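PDB 4GJH: TNF receptor-associated factor 5 from Mus musculus, which probably acts as an adaptor in TNF-receptor signalling, its trimeric TRAF domain binding the cytoplasmic tails of receptors. Local coordinates for residues L26-T31 with L164-A169. Numbering follows the deposited sequence.
Sequences LIWKVT and LFLKVA
L26, W28 and V30 pair with V168, L166 and L164 as the hydrogen-bonded pairs of an antiparallel ladder, and each pair closes a ring of two backbone bonds. W28 N gives its hydrogen to L166 O at 2.7 Å, and L166 N returns a bond to W28 O at 2.9 Å. The flanking rings repeat this: L26 N reaches V168 O at 2.8 Å and V30 N reaches L164 O at 2.7 Å, each answered by the opposite amide. Six amides and six carbonyls are satisfied across the seam, which suits a buried contact, where an unpaired peptide group would be costly. At the non-hydrogen-bonded pairs I27–K167 and K29–F165 the backbone N-H and C=O groups of these four residues point away from the partner strand, and F165 bonds through its backbone to L107.

The face bearing L26, W28, V30 and their partners is almost wholly hydrocarbon. CD1 of L166 meets the W28 ring near CE3 (3.8 Å); W28 CG lies anti to the backbone N (chi1 -178°), and the indole stands off the sheet with V30 CG2 over one face, offset toward its rim. Branched V30 sets CB 3.7 Å from L164 CD1. On the other face the aliphatic part of K29 lies along F165, CD 3.4 Å from CE1, and its ammonium leaves the pair to bond E89 O of the second subunit, as a long lysine can. I27 and F165 pack there on F90 and L93 of that subunit.

Strand 25-30 is one of the two edge strands of its four-stranded sheet within the chain, and strand 164-170 lies between it and strand 101-106. The L26–W28–V168 face packs on strands 48-54 and 61-67 of the other sheet, in the antiparallel β-sandwich of the TRAF (MATH) fold.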
loop_
_atom_site.group_PDB
_atom_site.type_symbol
_atom_site.label_atom_id
_atom_site.label_comp_id
_atom_site.label_asym_id
_atom_site.label_seq_id
_atom_site.Cartn_x
_atom_site.Cartn_y
_atom_site.Cartn_z
ATOM N N LEU C 26 3.873 -6.973 11.931
ATOM C CA LEU C 26 3.592 -5.642 12.446
ATOM C C LEU C 26 4.747 -5.155 13.280
ATOM O O LEU C 26 5.192 -5.843 14.199
ATOM C CB LEU C 26 2.377 -5.687 13.348
ATOM C CG LEU C 26 1.707 -4.433 13.931
ATOM C CD1 LEU C 26 1.262 -4.556 15.396
ATOM C CD2 LEU C 26 2.240 -3.083 13.542
ATOM N N ILE C 27 5.235 -3.964 12.969
ATOM C CA ILE C 27 6.163 -3.294 13.870
ATOM C C ILE C 27 5.504 -2.026 14.375
ATOM O O ILE C 27 5.087 -1.171 13.608
ATOM C CB ILE C 27 7.507 -3.007 13.210
ATOM C CG1 ILE C 27 8.065 -4.306 12.643
ATOM C CG2 ILE C 27 8.454 -2.372 14.217
ATOM C CD1 ILE C 27 9.528 -4.307 12.521
ATOM N N TRP C 28 5.395 -1.934 15.686
ATOM C CA TRP C 28 4.536 -0.961 16.328
ATOM C C TRP C 28 5.404 -0.037 17.161
ATOM O O TRP C 28 5.940 -0.429 18.193
ATOM C CB TRP C 28 3.526 -1.703 17.204
ATOM C CG TRP C 28 2.554 -0.829 17.893
ATOM C CD1 TRP C 28 2.350 0.499 17.686
ATOM C CD2 TRP C 28 1.643 -1.219 18.924
ATOM N NE1 TRP C 28 1.354 0.960 18.513
ATOM C CE2 TRP C 28 0.908 -0.080 19.287
ATOM C CE3 TRP C 28 1.375 -2.425 19.570
ATOM C CZ2 TRP C 28 -0.072 -0.110 20.269
ATOM C CZ3 TRP C 28 0.406 -2.450 20.536
ATOM C CH2 TRP C 28 -0.310 -1.298 20.873
ATOM N N LYS C 29 5.569 1.191 16.697
ATOM C CA LYS C 29 6.348 2.165 17.443
ATOM C C LYS C 29 5.479 2.828 18.504
ATOM O O LYS C 29 4.417 3.407 18.214
ATOM C CB LYS C 29 6.951 3.222 16.503
ATOM C CG LYS C 29 7.468 4.456 17.219
ATOM C CD LYS C 29 8.655 5.096 16.532
ATOM C CE LYS C 29 8.222 6.277 15.684
ATOM N NZ LYS C 29 9.398 7.123 15.297
ATOM N N VAL C 30 5.933 2.744 19.743
ATOM C CA VAL C 30 5.227 3.384 20.839
ATOM C C VAL C 30 6.040 4.549 21.410
ATOM O O VAL C 30 7.053 4.356 22.084
ATOM C CB VAL C 30 4.879 2.366 21.916
ATOM C CG1 VAL C 30 4.027 3.011 22.983
ATOM C CG2 VAL C 30 4.122 1.214 21.283
ATOM N N THR C 31 5.593 5.763 21.117
ATOM C CA THR C 31 6.307 6.955 21.545
ATOM C C THR C 31 5.641 7.520 22.778
ATOM O O THR C 31 4.500 7.170 23.088
ATOM C CB THR C 31 6.221 8.046 20.497
ATOM O OG1 THR C 31 4.852 8.448 20.371
ATOM C CG2 THR C 31 6.732 7.551 19.157
ATOM N N LEU C 164 9.473 2.774 22.570
ATOM C CA LEU C 164 9.773 1.348 22.406
ATOM C C LEU C 164 9.079 0.785 21.173
ATOM O O LEU C 164 8.126 1.367 20.660
ATOM C CB LEU C 164 9.317 0.557 23.626
ATOM C CG LEU C 164 7.809 0.574 23.958
ATOM C CD1 LEU C 164 6.996 -0.383 23.091
ATOM C CD2 LEU C 164 7.562 0.257 25.436
ATOM N N PHE C 165 9.539 -0.372 20.716
ATOM C CA PHE C 165 8.977 -0.980 19.524
ATOM C C PHE C 165 8.484 -2.382 19.816
ATOM O O PHE C 165 9.235 -3.218 20.329
ATOM C CB PHE C 165 10.024 -1.030 18.399
ATOM C CG PHE C 165 10.424 0.323 17.884
ATOM C CD1 PHE C 165 9.822 0.857 16.764
ATOM C CD2 PHE C 165 11.388 1.068 18.535
ATOM C CE1 PHE C 165 10.183 2.103 16.286
ATOM C CE2 PHE C 165 11.756 2.313 18.068
ATOM C CZ PHE C 165 11.149 2.830 16.937
ATOM N N LEU C 166 7.224 -2.644 19.479
ATOM C CA LEU C 166 6.687 -3.994 19.605
ATOM C C LEU C 166 6.510 -4.595 18.233
ATOM O O LEU C 166 6.208 -3.900 17.276
ATOM C CB LEU C 166 5.341 -4.023 20.337
ATOM C CG LEU C 166 5.367 -3.264 21.643
ATOM C CD1 LEU C 166 3.992 -3.049 22.259
ATOM C CD2 LEU C 166 6.407 -3.855 22.583
ATOM N N LYS C 167 6.674 -5.904 18.154
ATOM C CA LYS C 167 6.571 -6.598 16.896
ATOM C C LYS C 167 5.690 -7.826 17.020
ATOM O O LYS C 167 5.880 -8.645 17.897
ATOM C CB LYS C 167 7.964 -7.000 16.404
ATOM C CG LYS C 167 7.949 -7.797 15.108
ATOM C CD LYS C 167 9.358 -7.987 14.551
ATOM C CE LYS C 167 9.367 -9.049 13.459
ATOM N NZ LYS C 167 10.628 -9.055 12.681
ATOM N N VAL C 168 4.720 -7.949 16.132
ATOM C CA VAL C 168 3.953 -9.176 16.018
ATOM C C VAL C 168 4.263 -9.810 14.680
ATOM O O VAL C 168 4.359 -9.121 13.664
ATOM C CB VAL C 168 2.453 -8.908 16.088
ATOM C CG1 VAL C 168 1.680 -10.203 15.927
ATOM C CG2 VAL C 168 2.091 -8.218 17.422
ATOM N N ALA C 169 4.434 -11.124 14.667
ATOM C CA ALA C 169 4.678 -11.829 13.414
ATOM C C ALA C 169 3.835 -13.083 13.349
ATOM O O ALA C 169 3.924 -13.961 14.215
ATOM C CB ALA C 169 6.136 -12.175 13.270
#